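Long-range contacts in meso-diaminopimelate dehydrogenase (Clostridium tetani, PDB 3WGY), which probably catalyses the reversible NADP-dependent oxidative deamination of meso-2,6-diaminopimelate to L-2-amino-6-oxopimelate: residues 5-10 against 65-70; 114-119 against 301-306; 186-191 against 256-261. The protein carries 6 engineered substitutions. All coordinates share one frame; numbering follows the deposited sequence.

Contact 1. Residues 5-10 against 65-70; sequences IRIGIV and VMILCG
From Ile7 beside Val65 to Val10 beside Leu68, two neighbouring parallel strands run at 28° to each other, and five backbone hydrogen bonds alternate between them, from Val65 N to Arg6 O at the start to Cys69 N to Val10 O at the end. Beta-branched residues suit these extended chains. On one face Ile7 lies alongside Val65, its CD1 3.8 Å from Val65 CB. Its other branch meets Ile67 at a slant, with Ile7 CG2 3.8 Å from Ile67 CD1. Farther along, Cys69 SG sits 3.8 Å from Ile9 CG2. Helices 14-23 and 276-296 pack on this face through Val19 and Ser288. On the other face Met66, its CG anti to the backbone N (chi1 -163°) and its chain bent beyond, lays SD 3.5 Å from Gly8 C. Glycine leaves room there for the sulfur. Val10 crosses Met66 at about a right angle, with Val10 CG2 pressed to 3.4 Å from Met66 CG, tighter than usual. Strand 5-10 leads into a Gly-rich turn consistent with a Rossmann dinucleotide-binding loop, and Cys69 touches that turn. Facing main-chain groups are thus paired, those of Ile5 and Ile7 that turn away bond to strand 29-36, and the side chains meeting across the contact are apolar, suiting a sheet interior.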
ATOM      1  N   ILE B   5       0.542  25.971   3.296  1.00 47.15           N
ATOM      2  CA  ILE B   5       0.090  25.325   4.529  1.00 44.48           C
ATOM      3  C   ILE B   5       1.148  25.665   5.581  1.00 42.25           C
ATOM      4  O   ILE B   5       2.324  25.368   5.401  1.00 41.86           O
ATOM      5  CB  ILE B   5      -0.009  23.778   4.370  1.00 43.31           C
ATOM      6  CG1 ILE B   5      -1.119  23.422   3.377  1.00 44.24           C
ATOM      7  CG2 ILE B   5      -0.320  23.129   5.716  1.00 42.26           C
ATOM      8  CD1 ILE B   5      -1.324  21.926   3.180  1.00 39.70           C
ATOM      9  N   ARG B   6       0.725  26.296   6.673  1.00 42.25           N
ATOM     10  CA  ARG B   6       1.642  26.714   7.732  1.00 41.08           C
ATOM     11  C   ARG B   6       1.951  25.600   8.724  1.00 40.56           C
ATOM     12  O   ARG B   6       1.107  25.222   9.536  1.00 37.64           O
ATOM     13  CB  ARG B   6       1.057  27.917   8.473  1.00 41.45           C
ATOM     14  CG  ARG B   6       0.860  29.152   7.588  1.00 44.17           C
ATOM     15  CD  ARG B   6       0.063  30.227   8.313  1.00 43.87           C
ATOM     16  NE  ARG B   6      -1.244  29.708   8.701  1.00 48.29           N
ATOM     17  CZ  ARG B   6      -2.185  30.416   9.316  1.00 50.33           C
ATOM     18  NH1 ARG B   6      -1.969  31.690   9.616  1.00 51.24           N
ATOM     19  NH2 ARG B   6      -3.340  29.843   9.636  1.00 49.45           N
ATOM     20  N   ILE B   7       3.176  25.093   8.672  1.00 38.78           N
ATOM     21  CA  ILE B   7       3.555  24.008   9.559  1.00 37.67           C
ATOM     22  C   ILE B   7       4.333  24.484  10.778  1.00 37.22           C
ATOM     23  O   ILE B   7       5.063  25.471  10.721  1.00 37.52           O
ATOM     24  CB  ILE B   7       4.394  22.945   8.808  1.00 36.94           C
ATOM     25  CG1 ILE B   7       3.568  22.323   7.673  1.00 33.55           C
ATOM     26  CG2 ILE B   7       4.856  21.862   9.777  1.00 38.37           C
ATOM     27  CD1 ILE B   7       2.304  21.645   8.123  1.00 32.42           C
ATOM     28  N   GLY B   8       4.151  23.772  11.883  1.00 36.52           N
ATOM     29  CA  GLY B   8       4.849  24.092  13.110  1.00 36.37           C
ATOM     30  C   GLY B   8       5.490  22.818  13.620  1.00 35.86           C
ATOM     31  O   GLY B   8       4.836  21.778  13.678  1.00 36.25           O
ATOM     32  N   ILE B   9       6.766  22.889  13.983  1.00 34.64           N
ATOM     33  CA  ILE B   9       7.480  21.720  14.476  1.00 36.15           C
ATOM     34  C   ILE B   9       7.779  21.828  15.967  1.00 36.57           C
ATOM     35  O   ILE B   9       8.327  22.831  16.418  1.00 38.29           O
ATOM     36  CB  ILE B   9       8.838  21.532  13.730  1.00 33.45           C
ATOM     37  CG1 ILE B   9       8.601  21.381  12.227  1.00 34.07           C
ATOM     38  CG2 ILE B   9       9.569  20.312  14.279  1.00 33.03           C
ATOM     39  CD1 ILE B   9       9.880  21.260  11.417  1.00 32.45           C
ATOM     40  N   VAL B  10       7.415  20.800  16.726  1.00 36.46           N
ATOM     41  CA  VAL B  10       7.690  20.781  18.158  1.00 35.55           C
ATOM     42  C   VAL B  10       8.775  19.738  18.403  1.00 36.07           C
ATOM     43  O   VAL B  10       8.540  18.537  18.239  1.00 35.43           O
ATOM     44  CB  VAL B  10       6.460  20.381  18.984  1.00 35.33           C
ATOM     45  CG1 VAL B  10       6.829  20.352  20.457  1.00 37.37           C
ATOM     46  CG2 VAL B  10       5.317  21.357  18.743  1.00 37.26           C
ATOM     47  N   VAL B  65      -0.902  23.292  11.156  1.00 38.21           N
ATOM     48  CA  VAL B  65      -0.625  21.949  11.634  1.00 38.46           C
ATOM     49  C   VAL B  65       0.688  21.918  12.404  1.00 36.19           C
ATOM     50  O   VAL B  65       1.697  22.445  11.951  1.00 34.75           O
ATOM     51  CB  VAL B  65      -0.551  20.942  10.464  1.00 38.04           C
ATOM     52  CG1 VAL B  65      -0.265  19.547  10.998  1.00 41.47           C
ATOM     53  CG2 VAL B  65      -1.852  20.957   9.689  1.00 39.36           C
ATOM     54  N   MET B  66       0.656  21.292  13.573  1.00 35.60           N
ATOM     55  CA  MET B  66       1.831  21.174  14.417  1.00 35.84           C
ATOM     56  C   MET B  66       2.304  19.725  14.362  1.00 33.27           C
ATOM     57  O   MET B  66       1.562  18.811  14.705  1.00 31.32           O
ATOM     58  CB  MET B  66       1.472  21.548  15.860  1.00 36.25           C
ATOM     59  CG  MET B  66       2.657  21.861  16.760  1.00 42.67           C
ATOM     60  SD  MET B  66       3.435  23.453  16.401  1.00 44.72           S
ATOM     61  CE  MET B  66       2.287  24.550  17.136  1.00 45.47           C
ATOM     62  N   ILE B  67       3.529  19.507  13.912  1.00 33.10           N
ATOM     63  CA  ILE B  67       4.049  18.151  13.859  1.00 32.51           C
ATOM     64  C   ILE B  67       4.845  17.902  15.145  1.00 33.31           C
ATOM     65  O   ILE B  67       5.831  18.588  15.419  1.00 32.40           O
ATOM     66  CB  ILE B  67       4.947  17.948  12.616  1.00 33.77           C
ATOM     67  CG1 ILE B  67       4.158  18.323  11.356  1.00 34.78           C
ATOM     68  CG2 ILE B  67       5.419  16.495  12.541  1.00 30.71           C
ATOM     69  CD1 ILE B  67       4.867  18.042  10.063  1.00 36.44           C
ATOM     70  N   LEU B  68       4.396  16.930  15.935  1.00 34.65           N
ATOM     71  CA  LEU B  68       5.039  16.596  17.199  1.00 36.24           C
ATOM     72  C   LEU B  68       6.235  15.669  17.022  1.00 37.93           C
ATOM     73  O   LEU B  68       6.085  14.483  16.703  1.00 38.56           O
ATOM     74  CB  LEU B  68       4.015  15.966  18.141  1.00 34.80           C
ATOM     75  CG  LEU B  68       2.698  16.752  18.190  1.00 36.28           C
ATOM     76  CD1 LEU B  68       1.842  16.259  19.350  1.00 31.81           C
ATOM     77  CD2 LEU B  68       2.989  18.236  18.349  1.00 32.74           C
ATOM     78  N   CYS B  69       7.427  16.222  17.234  1.00 39.89           N
ATOM     79  CA  CYS B  69       8.667  15.468  17.098  1.00 43.21           C
ATOM     80  C   CYS B  69       9.391  15.336  18.434  1.00 47.55           C
ATOM     81  O   CYS B  69      10.619  15.418  18.501  1.00 45.98           O
ATOM     82  CB  CYS B  69       9.569  16.155  16.081  1.00 38.19           C
ATOM     83  SG  CYS B  69       8.701  16.591  14.563  1.00 36.15           S
ATOM     84  N   GLY B  70       8.604  15.122  19.486  1.00 53.96           N
ATOM     85  CA  GLY B  70       9.122  14.967  20.839  1.00 61.70           C
ATOM     86  C   GLY B  70      10.620  15.113  21.016  1.00 66.42           C
ATOM     87  O   GLY B  70      11.374  14.165  20.783  1.00 66.71           O
TER

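Contact 2. Residues 114-119 against 301-306; sequences GNISLI and GAVTVL
The pairing at one edge of the Rossmann-like parallel sheet joins Ile116-Leu118 to Gly301-Val303, where the chain, after 182 residues, returns to add a last strand. Gly301 N donates to Asn115 O at 3.0 Å, Ser117 N to Gly301 O, Val303 N to Ser117 O and Ile119 N to Val303 O. Gly301 has a phi of 102°, a backbone shape open to glycine because a side chain would jam against the preceding carbonyl. On one face Val303 meets two larger residues: Val303 CG2 is 4.0 Å from Ile116 CD1, the Ile116 side chain lying at a slant to it, and 4.0 Å from Leu118 CD1. The extended first torsion of Leu118 (168°) carries that same CD1 over the main chain, 3.2 Å from Val303 O. Past the paired residues the chains part, and a water fills the role of the next bond, giving a proton to Ile119 O at 2.6 Å and taking one from Val305 N at 2.9 Å. Ser117 OG turns to Thr89 and Ser110. Strand 88-90 continues the sheet beyond 116-118. Helix 276-296 packs on Ile116 and Leu118 through Ile291, helix 99-113 touches Ala302 and Ile119 through Phe103, and Leu326 of the second subunit packs on Thr304.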
ATOM      1  N   GLY B 114     -12.123  21.717  19.255  1.00 47.92           N
ATOM      2  CA  GLY B 114     -12.529  21.967  17.882  1.00 46.80           C
ATOM      3  C   GLY B 114     -11.379  21.796  16.903  1.00 46.18           C
ATOM      4  O   GLY B 114     -11.312  22.482  15.880  1.00 45.62           O
ATOM      5  N   ASN B 115     -10.467  20.881  17.219  1.00 44.91           N
ATOM      6  CA  ASN B 115      -9.308  20.609  16.371  1.00 44.30           C
ATOM      7  C   ASN B 115      -9.271  19.138  15.987  1.00 43.45           C
ATOM      8  O   ASN B 115     -10.066  18.339  16.475  1.00 44.72           O
ATOM      9  CB  ASN B 115      -8.018  20.951  17.115  1.00 43.90           C
ATOM     10  CG  ASN B 115      -7.873  22.431  17.377  1.00 45.51           C
ATOM     11  OD1 ASN B 115      -7.269  22.838  18.373  1.00 47.15           O
ATOM     12  ND2 ASN B 115      -8.408  23.249  16.479  1.00 46.38           N
ATOM     13  N   ILE B 116      -8.338  18.777  15.116  1.00 42.48           N
ATOM     14  CA  ILE B 116      -8.203  17.390  14.701  1.00 40.85           C
ATOM     15  C   ILE B 116      -6.781  16.950  14.991  1.00 39.51           C
ATOM     16  O   ILE B 116      -5.840  17.713  14.797  1.00 35.63           O
ATOM     17  CB  ILE B 116      -8.517  17.207  13.195  1.00 41.72           C
ATOM     18  CG1 ILE B 116      -8.124  15.796  12.742  1.00 41.83           C
ATOM     19  CG2 ILE B 116      -7.784  18.255  12.376  1.00 41.20           C
ATOM     20  CD1 ILE B 116      -8.547  15.472  11.327  1.00 43.64           C
ATOM     21  N   SER B 117      -6.629  15.721  15.473  1.00 40.02           N
ATOM     22  CA  SER B 117      -5.309  15.193  15.800  1.00 41.30           C
ATOM     23  C   SER B 117      -5.049  13.835  15.172  1.00 39.35           C
ATOM     24  O   SER B 117      -5.821  12.900  15.357  1.00 36.52           O
ATOM     25  CB  SER B 117      -5.141  15.062  17.316  1.00 41.02           C
ATOM     26  OG  SER B 117      -5.117  16.331  17.938  1.00 46.72           O
ATOM     27  N   LEU B 118      -3.957  13.735  14.429  1.00 37.87           N
ATOM     28  CA  LEU B 118      -3.582  12.472  13.806  1.00 36.13           C
ATOM     29  C   LEU B 118      -2.548  11.794  14.702  1.00 33.77           C
ATOM     30  O   LEU B 118      -1.484  12.347  14.962  1.00 34.96           O
ATOM     31  CB  LEU B 118      -2.981  12.712  12.419  1.00 32.77           C
ATOM     32  CG  LEU B 118      -2.299  11.484  11.809  1.00 33.04           C
ATOM     33  CD1 LEU B 118      -3.313  10.352  11.696  1.00 31.05           C
ATOM     34  CD2 LEU B 118      -1.715  11.841  10.436  1.00 32.11           C
ATOM     35  N   ILE B 119      -2.870  10.605  15.187  1.00 34.35           N
ATOM     36  CA  ILE B 119      -1.938   9.882  16.042  1.00 35.22           C
ATOM     37  C   ILE B 119      -1.369   8.644  15.353  1.00 35.14           C
ATOM     38  O   ILE B 119      -1.967   8.102  14.423  1.00 34.12           O
ATOM     39  CB  ILE B 119      -2.609   9.402  17.343  1.00 36.34           C
ATOM     40  CG1 ILE B 119      -3.528   8.221  17.039  1.00 38.13           C
ATOM     41  CG2 ILE B 119      -3.425  10.541  17.968  1.00 38.81           C
ATOM     42  CD1 ILE B 119      -3.909   7.417  18.255  1.00 39.96           C
ATOM     43  N   GLY B 301     -11.742  15.881  16.183  1.00 40.99           N
ATOM     44  CA  GLY B 301     -11.358  14.675  16.896  1.00 39.87           C
ATOM     45  C   GLY B 301     -10.041  14.060  16.462  1.00 38.12           C
ATOM     46  O   GLY B 301      -9.306  14.635  15.658  1.00 37.49           O
ATOM     47  N   ALA B 302      -9.746  12.881  17.001  1.00 37.07           N
ATOM     48  CA  ALA B 302      -8.516  12.172  16.669  1.00 37.92           C
ATOM     49  C   ALA B 302      -8.764  11.164  15.550  1.00 36.14           C
ATOM     50  O   ALA B 302      -9.850  10.600  15.438  1.00 35.19           O
ATOM     51  CB  ALA B 302      -7.971  11.459  17.901  1.00 36.26           C
ATOM     52  N   VAL B 303      -7.745  10.950  14.726  1.00 36.17           N
ATOM     53  CA  VAL B 303      -7.821  10.014  13.608  1.00 35.09           C
ATOM     54  C   VAL B 303      -6.482   9.307  13.461  1.00 33.11           C
ATOM     55  O   VAL B 303      -5.455   9.798  13.939  1.00 32.47           O
ATOM     56  CB  VAL B 303      -8.110  10.742  12.270  1.00 34.53           C
ATOM     57  CG1 VAL B 303      -9.498  11.357  12.289  1.00 34.60           C
ATOM     58  CG2 VAL B 303      -7.055  11.812  12.028  1.00 32.96           C
ATOM     59  N   THR B 304      -6.506   8.150  12.808  1.00 31.48           N
ATOM     60  CA  THR B 304      -5.300   7.380  12.555  1.00 30.40           C
ATOM     61  C   THR B 304      -5.157   7.303  11.035  1.00 30.63           C
ATOM     62  O   THR B 304      -6.062   7.719  10.302  1.00 30.34           O
ATOM     63  CB  THR B 304      -5.404   5.947  13.124  1.00 30.13           C
ATOM     64  OG1 THR B 304      -6.278   5.160  12.305  1.00 31.77           O
ATOM     65  CG2 THR B 304      -5.952   5.975  14.546  1.00 31.23           C
ATOM     66  N   VAL B 305      -4.033   6.778  10.556  1.00 29.17           N
ATOM     67  CA  VAL B 305      -3.840   6.663   9.117  1.00 29.48           C
ATOM     68  C   VAL B 305      -4.940   5.808   8.485  1.00 29.95           C
ATOM     69  O   VAL B 305      -5.251   5.960   7.311  1.00 29.00           O
ATOM     70  CB  VAL B 305      -2.468   6.038   8.781  1.00 29.12           C
ATOM     71  CG1 VAL B 305      -1.363   6.946   9.275  1.00 30.79           C
ATOM     72  CG2 VAL B 305      -2.343   4.654   9.419  1.00 27.87           C
ATOM     73  N   LEU B 306      -5.522   4.913   9.278  1.00 31.08           N
ATOM     74  CA  LEU B 306      -6.585   4.021   8.815  1.00 32.60           C
ATOM     75  C   LEU B 306      -7.845   4.741   8.340  1.00 33.28           C
ATOM     76  O   LEU B 306      -8.593   4.198   7.528  1.00 33.11           O
ATOM     77  CB  LEU B 306      -6.972   3.037   9.924  1.00 33.66           C
ATOM     78  CG  LEU B 306      -6.114   1.786  10.188  1.00 37.65           C
ATOM     79  CD1 LEU B 306      -4.647   2.118  10.171  1.00 38.61           C
ATOM     80  CD2 LEU B 306      -6.515   1.180  11.530  1.00 35.00           C
TER
HETATM   81  O   HOH W   1      -2.050   6.258  12.554  1.00 31.73           O

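Contact 3. Residues 186-191 against 256-261; sequences GEQCDF and SGNTQG
Ser256 and Gly186 meet at the enclosed end of this contact, where a loop between helices 177-184 and 193-196 passes the end of strand 249-258. The fit is modest even here: the CA atoms of Gly186 and Ser256 are 6.3 Å apart, and Ser256 OG stands 3.6 Å from Gly186 O. With OG anti to the backbone N (chi1 178°), the serine reaches out of the strand toward the loop, and a water joins Ser256 OG to Glu187 O, lying 2.6 Å from the latter. A small hydroxyl suits this buried place, since it can share a water with the loop carbonyl, and Gly186 lets the loop come near with no side chain of its own.

The outer side is looser. Gln188, exposed and extended beyond CG, runs forward along the strand, past Ser256 toward Asn258; its CG is 4.2 Å from Ser256 O. The end of Gln188 lies beside the Asn258 amide, but which way round its own amide is turned remains uncertain. Long and polar, Gln188 can reach the strand and still face solvent. Within its own segment, Asn258 ND2 makes a weak hydrogen bond to Thr259 O.

Elsewhere the loop is tied to strand 142-147, by a salt bridge from Asp190 to Lys143 and an edge-to-face stack of Phe191 on His145. Beyond the strand, Thr259 packs on Ser275 of the second subunit. The junction is therefore small and polar, joined by a shared water rather than by an apolar core, as befits a surface meeting in the C-terminal domain.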
ATOM      1  N   GLY B 186       3.685 -19.538  -1.318  1.00 49.59           N
ATOM      2  CA  GLY B 186       2.274 -19.600  -0.974  1.00 53.08           C
ATOM      3  C   GLY B 186       1.929 -20.451   0.241  1.00 55.10           C
ATOM      4  O   GLY B 186       0.806 -20.380   0.754  1.00 54.62           O
ATOM      5  N   GLU B 187       2.885 -21.246   0.716  1.00 55.89           N
ATOM      6  CA  GLU B 187       2.636 -22.130   1.850  1.00 57.61           C
ATOM      7  C   GLU B 187       2.358 -21.396   3.160  1.00 57.41           C
ATOM      8  O   GLU B 187       3.177 -20.612   3.643  1.00 57.04           O
ATOM      9  CB  GLU B 187       3.805 -23.102   2.034  1.00 58.73           C
ATOM     10  CG  GLU B 187       5.026 -22.502   2.693  1.00 62.36           C
ATOM     11  CD  GLU B 187       6.142 -23.511   2.873  1.00 65.06           C
ATOM     12  OE1 GLU B 187       6.770 -23.885   1.856  1.00 65.82           O
ATOM     13  OE2 GLU B 187       6.385 -23.933   4.027  1.00 65.05           O
ATOM     14  N   GLN B 188       1.189 -21.659   3.733  1.00 57.29           N
ATOM     15  CA  GLN B 188       0.798 -21.025   4.984  1.00 57.45           C
ATOM     16  C   GLN B 188       1.530 -21.636   6.167  1.00 55.58           C
ATOM     17  O   GLN B 188       1.858 -22.821   6.163  1.00 55.26           O
ATOM     18  CB  GLN B 188      -0.719 -21.141   5.185  1.00 59.80           C
ATOM     19  CG  GLN B 188      -1.494 -19.874   4.810  1.00 63.98           C
ATOM     20  CD  GLN B 188      -3.008 -20.082   4.782  1.00 65.12           C
ATOM     21  OE1 GLN B 188      -3.527 -20.821   3.942  1.00 65.41           O
ATOM     22  NE2 GLN B 188      -3.718 -19.429   5.702  1.00 63.26           N
ATOM     23  N   CYS B 189       1.791 -20.817   7.180  1.00 53.50           N
ATOM     24  CA  CYS B 189       2.482 -21.276   8.375  1.00 52.95           C
ATOM     25  C   CYS B 189       2.594 -20.154   9.386  1.00 50.98           C
ATOM     26  O   CYS B 189       2.446 -18.979   9.050  1.00 50.72           O
ATOM     27  CB  CYS B 189       3.888 -21.761   8.025  1.00 54.17           C
ATOM     28  SG  CYS B 189       4.936 -20.459   7.360  1.00 59.28           S
ATOM     29  N   ASP B 190       2.839 -20.529  10.635  1.00 47.48           N
ATOM     30  CA  ASP B 190       3.015 -19.573  11.707  1.00 46.66           C
ATOM     31  C   ASP B 190       4.505 -19.672  12.014  1.00 45.87           C
ATOM     32  O   ASP B 190       5.095 -20.746  11.892  1.00 47.34           O
ATOM     33  CB  ASP B 190       2.177 -19.976  12.921  1.00 46.65           C
ATOM     34  CG  ASP B 190       0.695 -20.073  12.598  1.00 47.97           C
ATOM     35  OD1 ASP B 190       0.082 -19.029  12.296  1.00 45.27           O
ATOM     36  OD2 ASP B 190       0.145 -21.199  12.636  1.00 47.77           O
ATOM     37  N   PHE B 191       5.121 -18.561  12.388  1.00 43.69           N
ATOM     38  CA  PHE B 191       6.549 -18.575  12.676  1.00 41.29           C
ATOM     39  C   PHE B 191       6.835 -18.424  14.159  1.00 41.76           C
ATOM     40  O   PHE B 191       6.135 -17.700  14.863  1.00 41.02           O
ATOM     41  CB  PHE B 191       7.249 -17.440  11.918  1.00 39.16           C
ATOM     42  CG  PHE B 191       7.310 -17.642  10.432  1.00 38.64           C
ATOM     43  CD1 PHE B 191       8.131 -18.620   9.884  1.00 37.00           C
ATOM     44  CD2 PHE B 191       6.543 -16.855   9.579  1.00 39.26           C
ATOM     45  CE1 PHE B 191       8.190 -18.816   8.506  1.00 38.92           C
ATOM     46  CE2 PHE B 191       6.592 -17.041   8.194  1.00 39.54           C
ATOM     47  CZ  PHE B 191       7.417 -18.024   7.657  1.00 41.26           C
ATOM     48  N   SER B 256      -0.190 -13.652   3.175  1.00 30.15           N
ATOM     49  CA  SER B 256      -0.208 -14.894   2.439  1.00 35.20           C
ATOM     50  C   SER B 256      -1.610 -15.445   2.598  1.00 37.47           C
ATOM     51  O   SER B 256      -1.997 -15.883   3.682  1.00 37.49           O
ATOM     52  CB  SER B 256       0.800 -15.887   3.021  1.00 35.56           C
ATOM     53  OG  SER B 256       0.735 -17.117   2.318  1.00 39.14           O
ATOM     54  N   GLY B 257      -2.376 -15.404   1.522  1.00 37.18           N
ATOM     55  CA  GLY B 257      -3.725 -15.906   1.586  1.00 41.50           C
ATOM     56  C   GLY B 257      -3.928 -16.975   0.547  1.00 43.73           C
ATOM     57  O   GLY B 257      -3.083 -17.201  -0.316  1.00 43.75           O
ATOM     58  N   ASN B 258      -5.058 -17.651   0.638  1.00 47.86           N
ATOM     59  CA  ASN B 258      -5.373 -18.689  -0.316  1.00 52.16           C
ATOM     60  C   ASN B 258      -6.733 -18.357  -0.896  1.00 55.27           C
ATOM     61  O   ASN B 258      -7.597 -17.835  -0.197  1.00 55.01           O
ATOM     62  CB  ASN B 258      -5.406 -20.052   0.376  1.00 52.28           C
ATOM     63  CG  ASN B 258      -6.188 -20.026   1.671  1.00 52.42           C
ATOM     64  OD1 ASN B 258      -5.735 -19.472   2.674  1.00 52.69           O
ATOM     65  ND2 ASN B 258      -7.374 -20.619   1.655  1.00 53.07           N
ATOM     66  N   THR B 259      -6.923 -18.621  -2.181  1.00 59.03           N
ATOM     67  CA  THR B 259      -8.216 -18.354  -2.784  1.00 62.96           C
ATOM     68  C   THR B 259      -9.148 -19.389  -2.180  1.00 64.38           C
ATOM     69  O   THR B 259      -8.857 -19.959  -1.130  1.00 65.23           O
ATOM     70  CB  THR B 259      -8.194 -18.544  -4.297  1.00 63.23           C
ATOM     71  OG1 THR B 259      -7.932 -19.922  -4.597  1.00 65.31           O
ATOM     72  CG2 THR B 259      -7.125 -17.673  -4.918  1.00 62.63           C
ATOM     73  N   GLN B 260     -10.262 -19.651  -2.842  1.00 66.78           N
ATOM     74  CA  GLN B 260     -11.198 -20.624  -2.310  1.00 67.98           C
ATOM     75  C   GLN B 260     -10.820 -22.044  -2.749  1.00 66.45           C
ATOM     76  O   GLN B 260     -11.069 -23.015  -2.034  1.00 67.03           O
ATOM     77  CB  GLN B 260     -12.620 -20.253  -2.750  1.00 71.07           C
ATOM     78  CG  GLN B 260     -13.049 -18.830  -2.328  1.00 75.38           C
ATOM     79  CD  GLN B 260     -12.237 -17.719  -2.993  1.00 77.99           C
ATOM     80  OE1 GLN B 260     -12.395 -17.447  -4.185  1.00 80.46           O
ATOM     81  NE2 GLN B 260     -11.363 -17.079  -2.224  1.00 77.96           N
ATOM     82  N   GLY B 261     -10.188 -22.155  -3.913  1.00 64.30           N
ATOM     83  CA  GLY B 261      -9.789 -23.457  -4.411  1.00 60.88           C
ATOM     84  C   GLY B 261      -8.370 -23.857  -4.040  1.00 59.31           C
ATOM     85  O   GLY B 261      -7.889 -24.906  -4.472  1.00 60.08           O
TER
HETATM   86  O   HOH W   2       2.970 -18.156   2.937  1.00 41.30           O

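How the contacts relate
Contacts 1 and 2 are buried pairings in the same parallel sheet, their centres about 14 Å apart: 5-10 with 65-70 lies at the middle and 114-119 with 301-306 at one border. Strand 88-90 runs between them, and helix 276-296 packs against both. Each combines regular backbone bonds with branched apolar side chains. Contact 3 differs in place and chemistry, being a small surface meeting of a loop with a strand end in the C-terminal domain, about 42 Å from contact 1 between centres and on the opposite side of the chain's centre. Polar groups and water dominate it. Contacts 2 and 3 both border the second subunit, and the chain visits contact 3 between the two strands of contact 2.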